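Local coordinates for helicase-like protein (Bacteroides thetaiotaomicron, PDB 2FG1) that is of unknown function but carries a macro domain and probably hydrolyses ADP-ribosyl-thymidine in DNA to release ADP-ribose, at residues V21-T25 with H117-M123; I24-D30 with V79-Q85; A111-I115 with E145-I151. One frame throughout, in Å; residues are numbered along the deposited sequence. Where two conformers were deposited one is given.

In the fold
Strand 22-29 comes early in the chain and is used twice. Contact 2 joins its second half to strand 77-85, closing a loop that holds helices 38-45 and 48-59 and strand 68-74. Contact 1 joins its first half, on the other edge, to strand 120-123; its longer loop starts from the same stretch, runs past the end of contact 2 and adds helix 100-117. The two share Ile24 and Thr25 in one sheet, strand 22-29 in the middle. Contact 3 opens in helix 100-117, after contact 2 closes, and ends at the C-terminal end of helix 135-147 and the next turn, crossing contact 1. It ties these helices together on one side of the sheet, Phe113 touching Val23.

Contact 1. Residues V21-T25 with H117-M123; sequences VKVIT and HKASVHM
His117, at the end of helix 100-117, turns its carbonyl O to Val21 CG2 at 3.6 Å. Lys118 O is bridged by a water to Val21 N. Ala119 lays CB against Val21 CG1 (3.8 Å) and also meets Val23 CG2. At Ser120 the backbone ladder begins: Ser120 N donates to Val21 O, and Ser120 O takes Val23 N at 2.8 Å. With chi1 of 57°, Ser120 OG sits between its own N and carbonyl carbon and gives its proton to a second water, which donates to Val21 O. Val121, facing the other side of the sheet, sets CG1 across Thr25 CG2 at about a right angle (3.8 Å). His122 continues the ladder through N to Val23 O and through O to Thr25 N. Its ring crosses the Lys22 side chain at a slant, CD2 lying 3.8 Å from Lys22 CB, while NE2 donates to Ser120 OG at 2.8 Å and ND1 is bonded to Tyr156 OH. An alanine in place of His122 is likely to leave Ser120 OG and Tyr156 OH without this partner and open a gap beside Lys22. Met123 CB comes within 3.4 Å of Thr25 OG1, a buried hydroxyl with no polar partner in the model. With helix 100-117, strands 77-85 and 120-123 form a beta-alpha-beta crossover past strand 22-29, which separates them in the macro-domain sheet.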
ATOM      1  N   VAL A  21     -10.177  -5.590  12.449  1.00 18.67           N
ATOM      2  CA  VAL A  21      -8.929  -4.866  12.273  1.00 18.57           C
ATOM      3  C   VAL A  21      -8.678  -4.678  10.771  1.00 18.37           C
ATOM      4  O   VAL A  21      -8.880  -5.599   9.971  1.00 18.19           O
ATOM      5  CB  VAL A  21      -7.746  -5.611  12.950  1.00 18.89           C
ATOM      6  CG1 VAL A  21      -6.463  -4.820  12.817  1.00 19.53           C
ATOM      7  CG2 VAL A  21      -8.035  -5.876  14.434  1.00 20.27           C
ATOM      8  N   LYS A  22      -8.250  -3.478  10.390  1.00 18.11           N
ATOM      9  CA  LYS A  22      -8.089  -3.114   8.981  0.60 18.32           C
ATOM     10  C   LYS A  22      -6.712  -2.516   8.736  1.00 18.11           C
ATOM     11  O   LYS A  22      -6.198  -1.766   9.575  1.00 18.68           O
ATOM     12  CB  LYS A  22      -9.158  -2.096   8.569  0.60 18.22           C
ATOM     13  CG  LYS A  22     -10.605  -2.506   8.864  0.60 18.70           C
ATOM     14  CD  LYS A  22     -11.564  -1.327   8.692  0.60 19.22           C
ATOM     15  CE  LYS A  22     -12.953  -1.644   9.209  0.60 20.44           C
ATOM     16  NZ  LYS A  22     -13.907  -0.565   8.834  0.60 20.27           N
ATOM     17  N   VAL A  23      -6.129  -2.839   7.586  1.00 18.09           N
ATOM     18  CA  VAL A  23      -4.847  -2.268   7.160  1.00 18.41           C
ATOM     19  C   VAL A  23      -5.050  -1.612   5.802  1.00 18.21           C
ATOM     20  O   VAL A  23      -5.441  -2.284   4.828  1.00 18.71           O
ATOM     21  CB  VAL A  23      -3.736  -3.340   7.067  1.00 19.07           C
ATOM     22  CG1 VAL A  23      -2.417  -2.716   6.630  1.00 20.31           C
ATOM     23  CG2 VAL A  23      -3.549  -4.047   8.412  1.00 20.43           C
ATOM     24  N   ILE A  24      -4.803  -0.306   5.736  1.00 17.98           N
ATOM     25  CA  ILE A  24      -4.844   0.424   4.468  1.00 18.27           C
ATOM     26  C   ILE A  24      -3.442   0.382   3.875  1.00 18.41           C
ATOM     27  O   ILE A  24      -2.487   0.873   4.499  1.00 18.85           O
ATOM     28  CB  ILE A  24      -5.260   1.888   4.693  1.00 18.09           C
ATOM     29  CG1 ILE A  24      -6.684   1.967   5.241  1.00 18.88           C
ATOM     30  CG2 ILE A  24      -5.146   2.706   3.390  1.00 19.56           C
ATOM     31  CD1 ILE A  24      -7.008   3.302   5.898  1.00 19.86           C
ATOM     32  N   THR A  25      -3.299  -0.191   2.684  1.00 17.92           N
ATOM     33  CA  THR A  25      -1.989  -0.363   2.054  1.00 17.99           C
ATOM     34  C   THR A  25      -1.847   0.579   0.876  1.00 18.11           C
ATOM     35  O   THR A  25      -2.755   0.676   0.054  1.00 18.64           O
ATOM     36  CB  THR A  25      -1.787  -1.795   1.523  1.00 18.98           C
ATOM     37  OG1 THR A  25      -2.814  -2.099   0.566  1.00 19.05           O
ATOM     38  CG2 THR A  25      -1.849  -2.817   2.634  1.00 20.25           C
ATOM     39  N   HIS A 117      -2.664 -10.008  13.008  1.00 19.67           N
ATOM     40  CA  HIS A 117      -3.668  -9.115  13.583  0.50 20.27           C
ATOM     41  C   HIS A 117      -5.104  -9.464  13.185  1.00 20.33           C
ATOM     42  O   HIS A 117      -6.045  -8.738  13.541  1.00 21.18           O
ATOM     43  CB  HIS A 117      -3.315  -7.656  13.277  0.50 20.61           C
ATOM     44  CG  HIS A 117      -2.083  -7.188  13.983  0.50 21.76           C
ATOM     45  ND1 HIS A 117      -0.826  -7.275  13.426  0.50 22.48           N
ATOM     46  CD2 HIS A 117      -1.913  -6.664  15.219  0.50 23.32           C
ATOM     47  CE1 HIS A 117       0.065  -6.806  14.282  0.50 23.01           C
ATOM     48  NE2 HIS A 117      -0.569  -6.428  15.377  0.50 24.53           N
ATOM     49  N   LYS A 118      -5.277 -10.584  12.483  1.00 20.07           N
ATOM     50  CA  LYS A 118      -6.596 -11.045  12.012  1.00 20.92           C
ATOM     51  C   LYS A 118      -7.293  -9.937  11.219  1.00 20.48           C
ATOM     52  O   LYS A 118      -8.500  -9.700  11.375  1.00 21.13           O
ATOM     53  CB  LYS A 118      -7.464 -11.529  13.184  1.00 21.36           C
ATOM     54  CG  LYS A 118      -6.818 -12.647  13.999  1.00 22.24           C
ATOM     55  CD  LYS A 118      -7.719 -13.104  15.140  1.00 23.67           C
ATOM     56  CE  LYS A 118      -7.036 -14.189  15.974  1.00 27.93           C
ATOM     57  NZ  LYS A 118      -6.589 -15.336  15.122  1.00 31.77           N
ATOM     58  N   ALA A 119      -6.517  -9.279  10.361  1.00 19.39           N
ATOM     59  CA  ALA A 119      -6.964  -8.070   9.694  1.00 19.30           C
ATOM     60  C   ALA A 119      -7.364  -8.301   8.251  1.00 19.12           C
ATOM     61  O   ALA A 119      -7.060  -9.340   7.662  1.00 20.93           O
ATOM     62  CB  ALA A 119      -5.890  -7.014   9.780  1.00 19.22           C
ATOM     63  N   SER A 120      -8.050  -7.309   7.696  1.00 18.14           N
ATOM     64  CA  SER A 120      -8.339  -7.248   6.258  1.00 17.63           C
ATOM     65  C   SER A 120      -7.568  -6.087   5.645  1.00 17.77           C
ATOM     66  O   SER A 120      -7.095  -5.193   6.349  1.00 18.17           O
ATOM     67  CB  SER A 120      -9.831  -7.049   6.034  1.00 17.91           C
ATOM     68  OG  SER A 120     -10.292  -5.875   6.688  1.00 18.47           O
ATOM     69  N   VAL A 121      -7.438  -6.118   4.321  1.00 17.43           N
ATOM     70  CA  VAL A 121      -6.672  -5.123   3.563  1.00 17.63           C
ATOM     71  C   VAL A 121      -7.592  -4.249   2.721  1.00 17.44           C
ATOM     72  O   VAL A 121      -8.568  -4.730   2.129  1.00 17.44           O
ATOM     73  CB  VAL A 121      -5.597  -5.819   2.708  1.00 17.84           C
ATOM     74  CG1 VAL A 121      -4.950  -4.873   1.690  1.00 18.37           C
ATOM     75  CG2 VAL A 121      -4.523  -6.402   3.615  1.00 19.22           C
ATOM     76  N   HIS A 122      -7.262  -2.960   2.689  1.00 17.16           N
ATOM     77  CA  HIS A 122      -8.051  -1.937   2.024  1.00 17.02           C
ATOM     78  C   HIS A 122      -7.100  -1.062   1.238  1.00 17.25           C
ATOM     79  O   HIS A 122      -6.095  -0.603   1.783  1.00 17.77           O
ATOM     80  CB  HIS A 122      -8.824  -1.147   3.078  1.00 17.55           C
ATOM     81  CG  HIS A 122      -9.750  -2.018   3.856  1.00 16.78           C
ATOM     82  ND1 HIS A 122     -11.077  -2.165   3.523  1.00 17.27           N
ATOM     83  CD2 HIS A 122      -9.506  -2.887   4.865  1.00 17.66           C
ATOM     84  CE1 HIS A 122     -11.629  -3.053   4.334  1.00 17.64           C
ATOM     85  NE2 HIS A 122     -10.694  -3.510   5.151  1.00 17.56           N
HETATM   86  N   MSE A 123      -7.389  -0.832  -0.039  1.00 17.14           N
HETATM   87  CA  MSE A 123      -6.413  -0.135  -0.867  1.00 17.99           C
HETATM   88  C   MSE A 123      -7.040   0.627  -2.001  1.00 17.86           C
HETATM   89  O   MSE A 123      -8.092   0.253  -2.498  1.00 17.23           O
HETATM   90  CB  MSE A 123      -5.400  -1.133  -1.435  1.00 17.90           C
HETATM   91  CG  MSE A 123      -6.002  -2.181  -2.377  1.00 18.45           C
HETATM   92 SE   MSE A 123      -4.710  -3.212  -3.326  0.90 22.85          SE
HETATM   93  CE  MSE A 123      -4.081  -4.354  -1.935  1.00 20.42           C
TER
HETATM   94  O   HOH W   1     -11.185  -6.774   9.126  1.00 12.58           O
HETATM   95  O   HOH W   2     -10.349  -8.437  12.992  1.00 19.29           O

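Contact 2. Residues I24-D30 with V79-Q85; sequences ITHICND and VANMIGQ
His26 holds CG between its backbone N and carbonyl carbon (chi1 71°), and Asn81 holds CG beside its backbone N (chi1 -65°), which sets the two side chains side by side and pointing the same way. His26 NE2 then donates to a lone pair of Asn81 OD1 at 2.8 Å, in the imidazole plane, with ring and amide planes 82° apart. The amide is fixed in rotation because Asn81 ND2 bonds Gln69 OE1 and Pro49 O. On the same side, Cys28 SG rests on Asn81 CB (3.8 Å). On the opposite face, around Thr25, Ile27 and Ala80, selenomethionine Met82 bends at chi3, bringing CE to 3.6 Å from His26 O and 4.0 Å from Ile27 CG1, with SE near Thr25 CB. The parallel strands are bonded through Ala80 N to Ile24 O, His26 N to Ala80 O, Met82 N to His26 O and Cys28 N to Met82 O (2.7 Å). Past Cys28 the register slips by one residue in a beta bulge: Cys28 O accepts Gly84 N at 3.0 Å and, weakly, Gln85 N. Beyond it Gln85 CG packs on Asn29 CB at 3.6 Å, and a water donates to both Gln85 OE1 and Ile27 O, while Gln85 NE2 is bonded to Gly87 O. In macro domains the ADP-ribose cleft lies near such C-terminal strand ends. His26 and Asn81 face helices 38-45 and 48-59, respectively, the His26 ring also meeting Trp34, whereas Met82 and Ile27 face helix 100-117; strand 68-74 pairs with the far edge of strand 77-85.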
ATOM      1  N   ILE A  24      -4.803  -0.306   5.736  1.00 17.98           N
ATOM      2  CA  ILE A  24      -4.844   0.424   4.468  1.00 18.27           C
ATOM      3  C   ILE A  24      -3.442   0.382   3.875  1.00 18.41           C
ATOM      4  O   ILE A  24      -2.487   0.873   4.499  1.00 18.85           O
ATOM      5  CB  ILE A  24      -5.260   1.888   4.693  1.00 18.09           C
ATOM      6  CG1 ILE A  24      -6.684   1.967   5.241  1.00 18.88           C
ATOM      7  CG2 ILE A  24      -5.146   2.706   3.390  1.00 19.56           C
ATOM      8  CD1 ILE A  24      -7.008   3.302   5.898  1.00 19.86           C
ATOM      9  N   THR A  25      -3.299  -0.191   2.684  1.00 17.92           N
ATOM     10  CA  THR A  25      -1.989  -0.363   2.054  1.00 17.99           C
ATOM     11  C   THR A  25      -1.847   0.579   0.876  1.00 18.11           C
ATOM     12  O   THR A  25      -2.755   0.676   0.054  1.00 18.64           O
ATOM     13  CB  THR A  25      -1.787  -1.795   1.523  1.00 18.98           C
ATOM     14  OG1 THR A  25      -2.814  -2.099   0.566  1.00 19.05           O
ATOM     15  CG2 THR A  25      -1.849  -2.817   2.634  1.00 20.25           C
ATOM     16  N   HIS A  26      -0.696   1.238   0.753  1.00 17.72           N
ATOM     17  CA  HIS A  26      -0.451   2.082  -0.416  1.00 17.73           C
ATOM     18  C   HIS A  26       1.043   2.103  -0.732  1.00 18.11           C
ATOM     19  O   HIS A  26       1.870   1.748   0.103  1.00 17.91           O
ATOM     20  CB  HIS A  26      -1.024   3.484  -0.183  1.00 18.39           C
ATOM     21  CG  HIS A  26      -0.253   4.269   0.818  1.00 18.12           C
ATOM     22  ND1 HIS A  26       0.408   5.427   0.484  1.00 18.82           N
ATOM     23  CD2 HIS A  26       0.030   4.023   2.119  1.00 18.67           C
ATOM     24  CE1 HIS A  26       1.051   5.880   1.548  1.00 18.70           C
ATOM     25  NE2 HIS A  26       0.845   5.042   2.550  1.00 18.27           N
ATOM     26  N   ILE A  27       1.367   2.496  -1.958  1.00 17.49           N
ATOM     27  CA  ILE A  27       2.739   2.455  -2.456  1.00 18.21           C
ATOM     28  C   ILE A  27       3.410   3.812  -2.320  1.00 18.08           C
ATOM     29  O   ILE A  27       2.941   4.827  -2.873  1.00 18.43           O
ATOM     30  CB  ILE A  27       2.800   1.987  -3.925  1.00 18.17           C
ATOM     31  CG1 ILE A  27       2.298   0.540  -4.051  1.00 18.78           C
ATOM     32  CG2 ILE A  27       4.234   2.085  -4.451  1.00 19.42           C
ATOM     33  CD1 ILE A  27       2.113   0.065  -5.499  1.00 18.67           C
ATOM     34  N   CYS A  28       4.522   3.799  -1.586  1.00 17.73           N
ATOM     35  CA  CYS A  28       5.377   4.952  -1.399  1.00 17.85           C
ATOM     36  C   CYS A  28       6.621   4.837  -2.258  1.00 17.74           C
ATOM     37  O   CYS A  28       7.029   3.746  -2.681  1.00 18.22           O
ATOM     38  CB  CYS A  28       5.791   5.041   0.075  1.00 18.16           C
ATOM     39  SG  CYS A  28       4.449   5.316   1.209  1.00 19.64           S
ATOM     40  N   ASN A  29       7.243   5.977  -2.515  1.00 17.69           N
ATOM     41  CA  ASN A  29       8.519   5.979  -3.219  1.00 17.83           C
ATOM     42  C   ASN A  29       9.713   5.882  -2.271  1.00 18.24           C
ATOM     43  O   ASN A  29       9.583   6.016  -1.039  1.00 18.29           O
ATOM     44  CB  ASN A  29       8.636   7.211  -4.114  1.00 17.76           C
ATOM     45  CG  ASN A  29       8.606   8.485  -3.319  1.00 17.48           C
ATOM     46  OD1 ASN A  29       9.594   8.845  -2.676  1.00 18.02           O
ATOM     47  ND2 ASN A  29       7.452   9.148  -3.306  1.00 18.03           N
ATOM     48  N   ASP A  30      10.879   5.654  -2.865  1.00 18.18           N
ATOM     49  CA  ASP A  30      12.116   5.466  -2.106  1.00 18.83           C
ATOM     50  C   ASP A  30      12.976   6.728  -1.976  1.00 19.23           C
ATOM     51  O   ASP A  30      14.163   6.627  -1.651  1.00 20.25           O
ATOM     52  CB  ASP A  30      12.936   4.303  -2.691  1.00 19.22           C
ATOM     53  CG  ASP A  30      13.368   4.540  -4.127  1.00 18.97           C
ATOM     54  OD1 ASP A  30      13.068   5.618  -4.690  1.00 18.90           O
ATOM     55  OD2 ASP A  30      14.030   3.635  -4.689  1.00 20.14           O
ATOM     56  N   VAL A  79      -2.156   1.885   8.788  1.00 18.31           N
ATOM     57  CA  VAL A  79      -1.740   2.203   7.426  1.00 18.42           C
ATOM     58  C   VAL A  79      -0.373   1.582   7.189  1.00 18.46           C
ATOM     59  O   VAL A  79       0.521   1.711   8.034  1.00 18.91           O
ATOM     60  CB  VAL A  79      -1.695   3.740   7.185  1.00 18.24           C
ATOM     61  CG1 VAL A  79      -1.102   4.071   5.802  1.00 19.61           C
ATOM     62  CG2 VAL A  79      -3.074   4.356   7.355  1.00 18.73           C
ATOM     63  N   ALA A  80      -0.215   0.891   6.058  1.00 18.07           N
ATOM     64  CA  ALA A  80       1.052   0.299   5.667  1.00 18.01           C
ATOM     65  C   ALA A  80       1.677   1.150   4.576  1.00 18.36           C
ATOM     66  O   ALA A  80       1.175   1.201   3.444  1.00 18.38           O
ATOM     67  CB  ALA A  80       0.828  -1.133   5.180  1.00 18.76           C
ATOM     68  N   ASN A  81       2.767   1.830   4.929  1.00 17.97           N
ATOM     69  CA  ASN A  81       3.551   2.618   3.972  1.00 18.06           C
ATOM     70  C   ASN A  81       4.529   1.644   3.304  1.00 18.12           C
ATOM     71  O   ASN A  81       5.494   1.223   3.926  1.00 18.18           O
ATOM     72  CB  ASN A  81       4.350   3.719   4.697  1.00 17.89           C
ATOM     73  CG  ASN A  81       3.476   4.778   5.366  1.00 17.79           C
ATOM     74  OD1 ASN A  81       2.396   5.117   4.904  1.00 18.01           O
ATOM     75  ND2 ASN A  81       4.008   5.375   6.441  1.00 17.75           N
HETATM   76  N   MSE A  82       4.249   1.270   2.055  1.00 17.94           N
HETATM   77  CA  MSE A  82       4.994   0.213   1.370  1.00 18.43           C
HETATM   78  C   MSE A  82       5.931   0.825   0.350  1.00 17.94           C
HETATM   79  O   MSE A  82       5.474   1.449  -0.597  1.00 17.99           O
HETATM   80  CB  MSE A  82       4.026  -0.716   0.623  1.00 18.33           C
HETATM   81  CG  MSE A  82       2.953  -1.383   1.503  1.00 18.35           C
HETATM   82 SE   MSE A  82       1.933  -2.751   0.557  0.90 22.09          SE
HETATM   83  CE  MSE A  82       1.244  -1.681  -0.926  1.00 19.93           C
ATOM     84  N   ILE A  83       7.239   0.642   0.511  1.00 17.84           N
ATOM     85  CA  ILE A  83       8.163   1.247  -0.453  1.00 18.40           C
ATOM     86  C   ILE A  83       8.231   0.375  -1.702  1.00 18.41           C
ATOM     87  O   ILE A  83       8.915  -0.652  -1.720  1.00 18.53           O
ATOM     88  CB  ILE A  83       9.561   1.511   0.139  1.00 18.33           C
ATOM     89  CG1 ILE A  83       9.459   2.394   1.388  1.00 19.36           C
ATOM     90  CG2 ILE A  83      10.452   2.178  -0.915  1.00 18.47           C
ATOM     91  CD1 ILE A  83      10.808   2.677   2.038  1.00 19.93           C
ATOM     92  N   GLY A  84       7.508   0.789  -2.743  1.00 18.67           N
ATOM     93  CA  GLY A  84       7.327  -0.043  -3.932  1.00 19.00           C
ATOM     94  C   GLY A  84       7.563   0.629  -5.265  1.00 19.09           C
ATOM     95  O   GLY A  84       7.269   0.051  -6.310  1.00 19.30           O
ATOM     96  N   GLN A  85       8.074   1.851  -5.233  1.00 19.21           N
ATOM     97  CA  GLN A  85       8.426   2.516  -6.472  1.00 19.68           C
ATOM     98  C   GLN A  85       9.743   3.263  -6.324  1.00 19.66           C
ATOM     99  O   GLN A  85      10.072   3.785  -5.257  1.00 19.54           O
ATOM    100  CB  GLN A  85       7.291   3.409  -6.989  1.00 20.70           C
ATOM    101  CG  GLN A  85       7.157   4.708  -6.266  1.00 20.93           C
ATOM    102  CD  GLN A  85       6.095   5.612  -6.883  1.00 22.35           C
ATOM    103  OE1 GLN A  85       4.894   5.374  -6.705  1.00 24.06           O
ATOM    104  NE2 GLN A  85       6.531   6.659  -7.590  1.00 22.61           N
TER
HETATM  105  O   HOH W   3       2.256   5.226  -5.609  1.00 28.24           O

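Contact 3. Residues A111-I115 with E145-I151; sequences ALFTI and ELITKEI
Leu146 O, carried by a residue whose CD2 packs on Ala111, is gripped by two backbone donors: Lys149 N at 3.0 Å and Ile151 N at 3.3 Å reach it from opposite faces of its plane. This curls the chain back, so that Leu146 and Ile151 both meet helix 100-117. Ala111 is the small residue between them. Its CB lies 4.0 Å from Leu146 CD2 and 4.2 Å from Ile151 CD1, and it also abuts Glu145 O at 3.5 Å. Lys149 bends at chi2 and chi3, which curves its amine back over Glu145; NZ donates to Glu145 O at 2.7 Å from above the carbonyl plane and makes a salt bridge to Glu145 OE1, with a weak hydrogen bond in it. Glu145 OE2 in turn pairs with Arg104 and Lys108 of helix 100-117, so charge links the two helices alongside the apolar contact. One turn after Ala111, Ile115 crosses Ile151 at about a right angle, CG1 to CD1 4.0 Å. Thr114 faces Ile151 too, while its OG1 is bonded back to Val110 O. Both Thr114 and Leu146 touch Val121 of strand 120-123. Helix 135-147 finishes in a Schellman motif, Glu150 taking positive phi and its N bonding Ile147 O inside the Ile151 N to Leu146 O bond, and this helix end packs beside helix 100-117 in one helical layer of the macro domain's alpha-beta-alpha sandwich.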
ATOM      1  N   ALA A 111       1.176  -9.554   4.414  1.00 17.81           N
ATOM      2  CA  ALA A 111       0.496 -10.822   4.680  1.00 17.64           C
ATOM      3  C   ALA A 111       0.756 -11.302   6.114  1.00 17.93           C
ATOM      4  O   ALA A 111      -0.173 -11.698   6.817  1.00 18.32           O
ATOM      5  CB  ALA A 111       0.905 -11.878   3.671  1.00 18.19           C
ATOM      6  N   LEU A 112       2.013 -11.269   6.545  1.00 17.55           N
ATOM      7  CA  LEU A 112       2.344 -11.701   7.907  1.00 18.16           C
ATOM      8  C   LEU A 112       1.677 -10.814   8.949  1.00 18.09           C
ATOM      9  O   LEU A 112       1.124 -11.309   9.930  1.00 17.95           O
ATOM     10  CB  LEU A 112       3.854 -11.709   8.116  1.00 19.57           C
ATOM     11  CG  LEU A 112       4.644 -12.672   7.235  1.00 21.83           C
ATOM     12  CD1 LEU A 112       6.127 -12.399   7.367  1.00 23.92           C
ATOM     13  CD2 LEU A 112       4.344 -14.091   7.589  1.00 24.13           C
ATOM     14  N   PHE A 113       1.719  -9.508   8.726  1.00 17.95           N
ATOM     15  CA  PHE A 113       1.135  -8.560   9.673  1.00 18.36           C
ATOM     16  C   PHE A 113      -0.384  -8.755   9.791  1.00 18.05           C
ATOM     17  O   PHE A 113      -0.936  -8.795  10.904  1.00 18.26           O
ATOM     18  CB  PHE A 113       1.476  -7.127   9.237  1.00 19.21           C
ATOM     19  CG  PHE A 113       0.968  -6.056  10.173  1.00 19.69           C
ATOM     20  CD1 PHE A 113       1.805  -5.512  11.139  1.00 19.89           C
ATOM     21  CD2 PHE A 113      -0.328  -5.569  10.064  1.00 20.65           C
ATOM     22  CE1 PHE A 113       1.345  -4.502  11.997  1.00 21.13           C
ATOM     23  CE2 PHE A 113      -0.804  -4.569  10.925  1.00 21.14           C
ATOM     24  CZ  PHE A 113       0.037  -4.038  11.887  1.00 20.86           C
ATOM     25  N   THR A 114      -1.031  -8.883   8.639  0.50 18.02           N
ATOM     26  CA  THR A 114      -2.466  -9.022   8.559  0.50 18.49           C
ATOM     27  C   THR A 114      -2.915 -10.338   9.220  0.50 18.34           C
ATOM     28  O   THR A 114      -3.878 -10.347   9.985  0.50 18.55           O
ATOM     29  CB  THR A 114      -2.894  -8.874   7.081  0.50 18.87           C
ATOM     30  OG1 THR A 114      -2.591  -7.535   6.645  0.50 18.91           O
ATOM     31  CG2 THR A 114      -4.349  -9.145   6.885  0.50 19.90           C
ATOM     32  N   ILE A 115      -2.188 -11.424   8.962  1.00 18.14           N
ATOM     33  CA  ILE A 115      -2.471 -12.726   9.581  1.00 18.27           C
ATOM     34  C   ILE A 115      -2.373 -12.594  11.112  1.00 18.32           C
ATOM     35  O   ILE A 115      -3.289 -12.995  11.838  1.00 18.56           O
ATOM     36  CB  ILE A 115      -1.553 -13.838   9.062  1.00 18.23           C
ATOM     37  CG1 ILE A 115      -1.927 -14.193   7.619  1.00 18.53           C
ATOM     38  CG2 ILE A 115      -1.699 -15.090   9.954  1.00 18.74           C
ATOM     39  CD1 ILE A 115      -0.855 -15.000   6.874  1.00 20.28           C
ATOM     40  N   GLU A 145      -0.476 -13.002  -3.012  1.00 16.31           N
ATOM     41  CA  GLU A 145       0.115 -12.713  -1.704  1.00 16.66           C
ATOM     42  C   GLU A 145      -0.898 -12.549  -0.585  1.00 17.60           C
ATOM     43  O   GLU A 145      -0.527 -12.706   0.575  1.00 18.35           O
ATOM     44  CB  GLU A 145       1.039 -11.490  -1.769  1.00 16.33           C
ATOM     45  CG  GLU A 145       2.279 -11.680  -2.640  1.00 16.72           C
ATOM     46  CD  GLU A 145       3.218 -12.786  -2.163  1.00 16.66           C
ATOM     47  OE1 GLU A 145       3.056 -13.292  -1.026  1.00 17.99           O
ATOM     48  OE2 GLU A 145       4.129 -13.161  -2.921  1.00 16.55           O
ATOM     49  N   LEU A 146      -2.148 -12.218  -0.908  1.00 16.99           N
ATOM     50  CA  LEU A 146      -3.161 -11.948   0.125  1.00 17.27           C
ATOM     51  C   LEU A 146      -4.383 -12.848   0.016  1.00 17.43           C
ATOM     52  O   LEU A 146      -4.709 -13.587   0.949  1.00 17.41           O
ATOM     53  CB  LEU A 146      -3.575 -10.464   0.128  1.00 17.84           C
ATOM     54  CG  LEU A 146      -2.449  -9.465   0.411  1.00 18.29           C
ATOM     55  CD1 LEU A 146      -2.936  -8.042   0.217  1.00 19.91           C
ATOM     56  CD2 LEU A 146      -1.843  -9.650   1.814  1.00 20.21           C
ATOM     57  N   ILE A 147      -5.059 -12.796  -1.127  1.00 17.77           N
ATOM     58  CA  ILE A 147      -6.334 -13.495  -1.287  1.00 18.49           C
ATOM     59  C   ILE A 147      -6.229 -14.997  -1.022  1.00 18.54           C
ATOM     60  O   ILE A 147      -7.102 -15.586  -0.381  1.00 18.46           O
ATOM     61  CB  ILE A 147      -6.912 -13.237  -2.699  1.00 18.46           C
ATOM     62  CG1 ILE A 147      -7.364 -11.782  -2.837  1.00 19.61           C
ATOM     63  CG2 ILE A 147      -8.049 -14.205  -3.044  1.00 19.76           C
ATOM     64  CD1 ILE A 147      -8.535 -11.384  -1.940  1.00 18.99           C
ATOM     65  N   THR A 148      -5.159 -15.618  -1.501  1.00 18.94           N
ATOM     66  CA  THR A 148      -5.001 -17.067  -1.370  1.00 20.89           C
ATOM     67  C   THR A 148      -4.780 -17.539   0.067  1.00 21.09           C
ATOM     68  O   THR A 148      -4.868 -18.750   0.338  1.00 21.86           O
ATOM     69  CB  THR A 148      -3.844 -17.588  -2.240  1.00 21.35           C
ATOM     70  OG1 THR A 148      -2.621 -16.992  -1.794  1.00 23.78           O
ATOM     71  CG2 THR A 148      -4.093 -17.274  -3.715  1.00 23.23           C
ATOM     72  N   LYS A 149      -4.491 -16.597   0.966  1.00 21.17           N
ATOM     73  CA  LYS A 149      -4.314 -16.904   2.385  0.50 21.14           C
ATOM     74  C   LYS A 149      -5.537 -16.515   3.194  1.00 21.34           C
ATOM     75  O   LYS A 149      -5.486 -16.430   4.421  1.00 21.39           O
ATOM     76  CB  LYS A 149      -3.080 -16.196   2.935  0.50 21.93           C
ATOM     77  CG  LYS A 149      -1.799 -16.704   2.341  0.50 20.65           C
ATOM     78  CD  LYS A 149      -0.807 -15.592   2.218  0.50 20.89           C
ATOM     79  CE  LYS A 149      -0.031 -15.784   0.939  0.50 19.08           C
ATOM     80  NZ  LYS A 149       1.118 -14.862   0.862  0.50 16.25           N
ATOM     81  N   GLU A 150      -6.638 -16.278   2.487  1.00 20.45           N
ATOM     82  CA  GLU A 150      -7.918 -15.920   3.092  1.00 20.87           C
ATOM     83  C   GLU A 150      -7.861 -14.576   3.813  1.00 20.51           C
ATOM     84  O   GLU A 150      -8.599 -14.334   4.772  1.00 21.99           O
ATOM     85  CB  GLU A 150      -8.459 -17.067   3.958  1.00 21.26           C
ATOM     86  CG  GLU A 150      -8.762 -18.294   3.092  1.00 22.82           C
ATOM     87  CD  GLU A 150      -9.180 -19.533   3.860  1.00 22.66           C
ATOM     88  OE1 GLU A 150      -9.180 -19.522   5.108  1.00 25.67           O
ATOM     89  OE2 GLU A 150      -9.515 -20.531   3.193  1.00 24.48           O
ATOM     90  N   ILE A 151      -7.004 -13.690   3.317  1.00 19.40           N
ATOM     91  CA  ILE A 151      -7.014 -12.301   3.753  0.50 18.97           C
ATOM     92  C   ILE A 151      -7.909 -11.523   2.795  1.00 18.91           C
ATOM     93  O   ILE A 151      -7.655 -11.484   1.580  1.00 19.87           O
ATOM     94  CB  ILE A 151      -5.604 -11.684   3.759  0.50 18.44           C
ATOM     95  CG1 ILE A 151      -4.661 -12.490   4.658  0.50 17.86           C
ATOM     96  CG2 ILE A 151      -5.663 -10.220   4.224  0.50 18.98           C
ATOM     97  CD1 ILE A 151      -3.202 -12.252   4.361  0.50 16.24           C
TER